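Local atomic coordinates of murein peptide amidase A (Escherichia coli O157:H7, PDB entry 5HXD), a protein that probably hydrolyses the gamma-D-glutamyl-diaminopimelic acid amide bond of murein tripeptide with a catalytic zinc ion, a step in peptidoglycan degradation. Residues P192-F195 with G196-C199; Y223-A226 with M227-L231. One frame throughout, in Å; residues are numbered along the deposited sequence.

Interaction 1 (P192-F195 with G196-C199); sequences PGSF and GSWC
The chain passes at S194 from a loop into the first turn of helix 195-201, where W198 N bonds to S194 O (3.0 Å) and C199 N to F195 O (2.9 Å), each four residues back. S194 is the N-cap. Its chi1 of 81° sets OG between the backbone N and the carbonyl carbon and swings it over the start of the helix, where it accepts the amide hydrogen of S197 N at 3.0 Å. The hydroxyl of S197 also donates to S194 OG over 3.2 Å, so the capping oxygen is held by two donors from one residue. N105 in turn bonds S197 OG through its side-chain nitrogen and G193 N through its side-chain oxygen, tying the cap to the loop in front of it.

F195 and C199, one turn apart, meet through their side chains. The sulfur of C199 sits beside its own backbone N and turns back along the helix. SG thereby comes over one face of the phenyl ring, 3.8 Å from the centroid of F195 and displaced toward the rim, with CZ the nearest ring atom at 3.5 Å. This is a cysteine sulfur-aromatic contact. The indole of W198 lies next to it but touches only lightly, CE3 approaching F195 CE1 at 4.3 Å in an oblique encounter.

The zinc site is near: the side chain of F195 is about 6 Å from that of H157, a predicted zinc ligand. F195 and W198 pack against helix 136-148, on I145 among others; F101 meets the F195 ring edge to face, and F195 and C199 both rest on C206 of strand 206-210.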
ATOM      1  N   PRO A 192      21.505   1.700 -11.566  1.00 42.92           N
ATOM      2  CA  PRO A 192      21.362   2.320 -12.889  1.00 37.01           C
ATOM      3  C   PRO A 192      19.915   2.676 -13.201  1.00 39.57           C
ATOM      4  O   PRO A 192      19.016   1.891 -12.920  1.00 40.57           O
ATOM      5  CB  PRO A 192      21.864   1.233 -13.844  1.00 43.81           C
ATOM      6  CG  PRO A 192      21.649  -0.054 -13.108  1.00 36.30           C
ATOM      7  CD  PRO A 192      21.894   0.276 -11.660  1.00 35.75           C
ATOM      8  N   GLY A 193      19.686   3.855 -13.767  1.00 39.80           N
ATOM      9  CA  GLY A 193      18.345   4.273 -14.134  1.00 38.29           C
ATOM     10  C   GLY A 193      17.484   4.700 -12.955  1.00 40.00           C
ATOM     11  O   GLY A 193      16.281   4.893 -13.115  1.00 42.36           O
ATOM     12  N   SER A 194      18.087   4.855 -11.777  1.00 40.86           N
ATOM     13  CA  SER A 194      17.356   5.287 -10.575  1.00 42.18           C
ATOM     14  C   SER A 194      16.859   6.741 -10.671  1.00 41.57           C
ATOM     15  O   SER A 194      17.353   7.528 -11.486  1.00 39.25           O
ATOM     16  CB  SER A 194      18.229   5.129  -9.328  1.00 41.42           C
ATOM     17  OG  SER A 194      19.121   6.220  -9.182  1.00 39.40           O
ATOM     18  N   PHE A 195      15.871   7.079  -9.846  1.00 37.86           N
ATOM     19  CA  PHE A 195      15.267   8.399  -9.884  1.00 36.60           C
ATOM     20  C   PHE A 195      16.328   9.444  -9.513  1.00 42.28           C
ATOM     21  O   PHE A 195      16.447  10.489 -10.156  1.00 43.47           O
ATOM     22  CB  PHE A 195      14.059   8.464  -8.949  1.00 34.70           C
ATOM     23  CG  PHE A 195      13.532   9.851  -8.724  1.00 39.42           C
ATOM     24  CD1 PHE A 195      12.880  10.534  -9.738  1.00 42.79           C
ATOM     25  CD2 PHE A 195      13.700  10.479  -7.503  1.00 39.75           C
ATOM     26  CE1 PHE A 195      12.402  11.819  -9.538  1.00 37.30           C
ATOM     27  CE2 PHE A 195      13.227  11.751  -7.293  1.00 41.01           C
ATOM     28  CZ  PHE A 195      12.569  12.424  -8.314  1.00 41.32           C
ATOM     29  N   GLY A 196      17.123   9.131  -8.497  1.00 40.67           N
ATOM     30  CA  GLY A 196      18.220   9.984  -8.100  1.00 38.86           C
ATOM     31  C   GLY A 196      19.271  10.130  -9.176  1.00 38.73           C
ATOM     32  O   GLY A 196      19.881  11.186  -9.304  1.00 45.61           O
ATOM     33  N   SER A 197      19.495   9.075  -9.948  1.00 39.71           N
ATOM     34  CA  SER A 197      20.444   9.137 -11.051  1.00 39.18           C
ATOM     35  C   SER A 197      19.954  10.105 -12.126  1.00 42.81           C
ATOM     36  O   SER A 197      20.747  10.800 -12.774  1.00 43.74           O
ATOM     37  CB  SER A 197      20.664   7.754 -11.660  1.00 39.27           C
ATOM     38  OG  SER A 197      21.618   7.003 -10.939  1.00 41.38           O
ATOM     39  N   TRP A 198      18.642  10.124 -12.325  1.00 39.41           N
ATOM     40  CA  TRP A 198      18.036  11.017 -13.292  1.00 43.45           C
ATOM     41  C   TRP A 198      18.100  12.455 -12.782  1.00 46.39           C
ATOM     42  O   TRP A 198      18.309  13.403 -13.529  1.00 42.72           O
ATOM     43  CB  TRP A 198      16.595  10.610 -13.541  1.00 39.06           C
ATOM     44  CG  TRP A 198      15.902  11.405 -14.598  1.00 43.84           C
ATOM     45  CD1 TRP A 198      16.106  11.337 -15.944  1.00 45.31           C
ATOM     46  CD2 TRP A 198      14.863  12.366 -14.398  1.00 45.26           C
ATOM     47  NE1 TRP A 198      15.259  12.199 -16.598  1.00 43.58           N
ATOM     48  CE2 TRP A 198      14.484  12.840 -15.671  1.00 41.38           C
ATOM     49  CE3 TRP A 198      14.213  12.867 -13.266  1.00 42.76           C
ATOM     50  CZ2 TRP A 198      13.491  13.784 -15.841  1.00 40.22           C
ATOM     51  CZ3 TRP A 198      13.243  13.805 -13.435  1.00 38.56           C
ATOM     52  CH2 TRP A 198      12.879  14.251 -14.716  1.00 43.36           C
ATOM     53  N   CYS A 199      17.902  12.595 -11.482  1.00 43.21           N
ATOM     54  CA  CYS A 199      17.928  13.886 -10.851  1.00 42.64           C
ATOM     55  C   CYS A 199      19.328  14.525 -10.930  1.00 46.08           C
ATOM     56  O   CYS A 199      19.460  15.721 -11.240  1.00 42.94           O
ATOM     57  CB  CYS A 199      17.457  13.742  -9.403  1.00 41.86           C
ATOM     58  SG  CYS A 199      15.658  13.762  -9.216  1.00 43.33           S
TER

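Interaction 2 (Y223-A226 with M227-L231)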
ATOM      1  N   TYR A 223       6.433   9.118  13.433  1.00 63.51           N
ATOM      2  CA  TYR A 223       7.066   9.946  12.394  1.00 58.45           C
ATOM      3  C   TYR A 223       6.168  11.048  11.841  1.00 57.19           C
ATOM      4  O   TYR A 223       6.545  11.761  10.900  1.00 54.40           O
ATOM      5  CB  TYR A 223       7.536   9.061  11.229  1.00 54.25           C
ATOM      6  CG  TYR A 223       8.756   8.241  11.553  1.00 52.41           C
ATOM      7  CD1 TYR A 223       9.670   8.682  12.484  1.00 57.83           C
ATOM      8  CD2 TYR A 223       8.991   7.025  10.937  1.00 60.40           C
ATOM      9  CE1 TYR A 223      10.780   7.945  12.800  1.00 58.28           C
ATOM     10  CE2 TYR A 223      10.108   6.272  11.243  1.00 57.08           C
ATOM     11  CZ  TYR A 223      10.996   6.741  12.176  1.00 58.52           C
ATOM     12  OH  TYR A 223      12.116   6.015  12.500  1.00 62.22           O
ATOM     13  N   LEU A 224       4.981  11.183  12.424  1.00 60.07           N
ATOM     14  CA  LEU A 224       3.980  12.107  11.900  1.00 57.02           C
ATOM     15  C   LEU A 224       4.414  13.523  12.185  1.00 58.57           C
ATOM     16  O   LEU A 224       4.127  14.426  11.408  1.00 60.55           O
ATOM     17  CB  LEU A 224       2.604  11.824  12.505  1.00 58.31           C
ATOM     18  CG  LEU A 224       1.410  12.653  12.020  1.00 61.85           C
ATOM     19  CD1 LEU A 224       1.474  12.859  10.525  1.00 61.52           C
ATOM     20  CD2 LEU A 224       0.089  11.984  12.404  1.00 61.96           C
ATOM     21  N   PHE A 225       5.112  13.695  13.308  1.00 56.82           N
ATOM     22  CA  PHE A 225       5.664  14.979  13.708  1.00 57.73           C
ATOM     23  C   PHE A 225       6.643  15.457  12.646  1.00 61.34           C
ATOM     24  O   PHE A 225       6.501  16.550  12.067  1.00 58.69           O
ATOM     25  CB  PHE A 225       6.349  14.866  15.081  1.00 57.67           C
ATOM     26  CG  PHE A 225       7.099  16.106  15.499  1.00 68.05           C
ATOM     27  CD1 PHE A 225       6.440  17.167  16.105  1.00 70.69           C
ATOM     28  CD2 PHE A 225       8.479  16.217  15.284  1.00 70.87           C
ATOM     29  CE1 PHE A 225       7.144  18.320  16.483  1.00 66.08           C
ATOM     30  CE2 PHE A 225       9.177  17.366  15.657  1.00 65.28           C
ATOM     31  CZ  PHE A 225       8.506  18.414  16.261  1.00 61.28           C
ATOM     32  N   ALA A 226       7.637  14.618  12.386  1.00 59.39           N
ATOM     33  CA  ALA A 226       8.659  14.937  11.405  1.00 58.00           C
ATOM     34  C   ALA A 226       8.055  15.159  10.010  1.00 58.75           C
ATOM     35  O   ALA A 226       8.360  16.162   9.366  1.00 61.11           O
ATOM     36  CB  ALA A 226       9.714  13.838  11.374  1.00 53.53           C
ATOM     37  N   MET A 227       7.196  14.246   9.547  1.00 58.00           N
ATOM     38  CA  MET A 227       6.609  14.372   8.211  1.00 56.08           C
ATOM     39  C   MET A 227       5.846  15.683   8.030  1.00 56.07           C
ATOM     40  O   MET A 227       6.013  16.371   7.019  1.00 55.81           O
ATOM     41  CB  MET A 227       5.676  13.206   7.903  1.00 54.58           C
ATOM     42  CG  MET A 227       5.372  13.085   6.406  1.00 49.43           C
ATOM     43  SD  MET A 227       6.828  12.741   5.379  1.00 50.10           S
ATOM     44  CE  MET A 227       7.177  11.048   5.871  1.00 50.39           C
ATOM     45  N   ALA A 228       5.015  16.019   9.013  1.00 57.40           N
ATOM     46  CA  ALA A 228       4.269  17.276   9.024  1.00 54.10           C
ATOM     47  C   ALA A 228       5.183  18.503   8.963  1.00 52.07           C
ATOM     48  O   ALA A 228       4.836  19.512   8.352  1.00 53.43           O
ATOM     49  CB  ALA A 228       3.392  17.349  10.266  1.00 52.82           C
ATOM     50  N   ASN A 229       6.337  18.428   9.614  1.00 51.51           N
ATOM     51  CA  ASN A 229       7.245  19.575   9.652  1.00 56.14           C
ATOM     52  C   ASN A 229       8.004  19.699   8.336  1.00 59.52           C
ATOM     53  O   ASN A 229       8.378  20.806   7.930  1.00 54.27           O
ATOM     54  CB  ASN A 229       8.229  19.483  10.827  1.00 48.64           C
ATOM     55  CG  ASN A 229       7.547  19.636  12.173  1.00 56.00           C
ATOM     56  OD1 ASN A 229       6.497  20.268  12.284  1.00 57.49           O
ATOM     57  ND2 ASN A 229       8.139  19.052  13.204  1.00 58.73           N
ATOM     58  N   LEU A 230       8.201  18.560   7.668  1.00 57.60           N
ATOM     59  CA  LEU A 230       8.844  18.512   6.355  1.00 54.40           C
ATOM     60  C   LEU A 230       7.997  19.188   5.279  1.00 52.67           C
ATOM     61  O   LEU A 230       8.531  19.803   4.349  1.00 51.36           O
ATOM     62  CB  LEU A 230       9.132  17.066   5.948  1.00 57.92           C
ATOM     63  CG  LEU A 230       9.783  16.914   4.570  1.00 57.15           C
ATOM     64  CD1 LEU A 230      11.049  17.770   4.482  1.00 57.06           C
ATOM     65  CD2 LEU A 230      10.086  15.454   4.265  1.00 52.43           C
ATOM     66  N   LEU A 231       6.677  19.077   5.406  1.00 53.14           N
ATOM     67  CA  LEU A 231       5.762  19.741   4.470  1.00 57.52           C
ATOM     68  C   LEU A 231       5.873  21.272   4.550  1.00 55.06           C
ATOM     69  O   LEU A 231       5.467  21.968   3.624  1.00 55.47           O
ATOM     70  CB  LEU A 231       4.312  19.303   4.720  1.00 49.57           C
ATOM     71  CG  LEU A 231       4.022  17.793   4.612  1.00 52.62           C
ATOM     72  CD1 LEU A 231       2.762  17.396   5.357  1.00 53.16           C
ATOM     73  CD2 LEU A 231       3.915  17.348   3.173  1.00 48.83           C
TER
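From Y223 the backbone winds through helix 224-230 in a regular i to i+4 ladder: Y223 O accepts M227 N at 2.9 Å, L224 O accepts A228 N at 3.0 Å and F225 O accepts N229 N at 3.1 Å. A226 O takes L230 N at 2.9 Å and, more weakly, N229 N.

Between side chains, the contact is carried by F225 and N229, one turn apart on the outer side of the helix. F225 extends its ring with CG anti to the amide nitrogen (chi1 173°), and N229 (chi1 -68°) folds its amide back toward the start of the helix. ND2 is modelled over one face of the phenyl group, toward the rim and nearest F225 CZ, with the ring and amide planes almost perpendicular, 85° apart. The other end of the same amide, OD1, has a weak hydrogen bond from R232 NH2. M227 takes a different course: it leads away from the first turn, and the side chain packs on T58, L59 and A62 of helix 53-65 and on F156.

L230 also reaches F156, in strand 153-157, and shares W174 of helix 170-178 with N229. L224 packs on W115 of the second subunit. The arrangement is that of a helix late in the M14 peptidase domain, with A226, M227 and L230 facing inward, against helices 53-65 and 170-178 and strand 153-157 of the central mixed sheet of this alpha/beta fold, while F225 and N229 lie toward the surface.

Overall arrangement
Both contacts are local, between neighbouring turns of one helix: the capped start of 195-201 in interaction 1, nearly all of 224-230 in interaction 2. They lie on opposite sides of the chain's centre, with centres 25 Å apart and nearest atoms about 13 Å apart. Interaction 1, close to the zinc site, combines a hydroxyl cap with a buried sulfur-aromatic pair; interaction 2 lies farther from the metal ligands and pairs an amide with a ring at the protein surface, its interior side being apolar. The elements they pack on also differ: helix 136-148 and strand 206-210 for 192-199, helices 53-65 and 170-178 and strand 153-157 for 223-231. The two strands are neighbours in the central sheet.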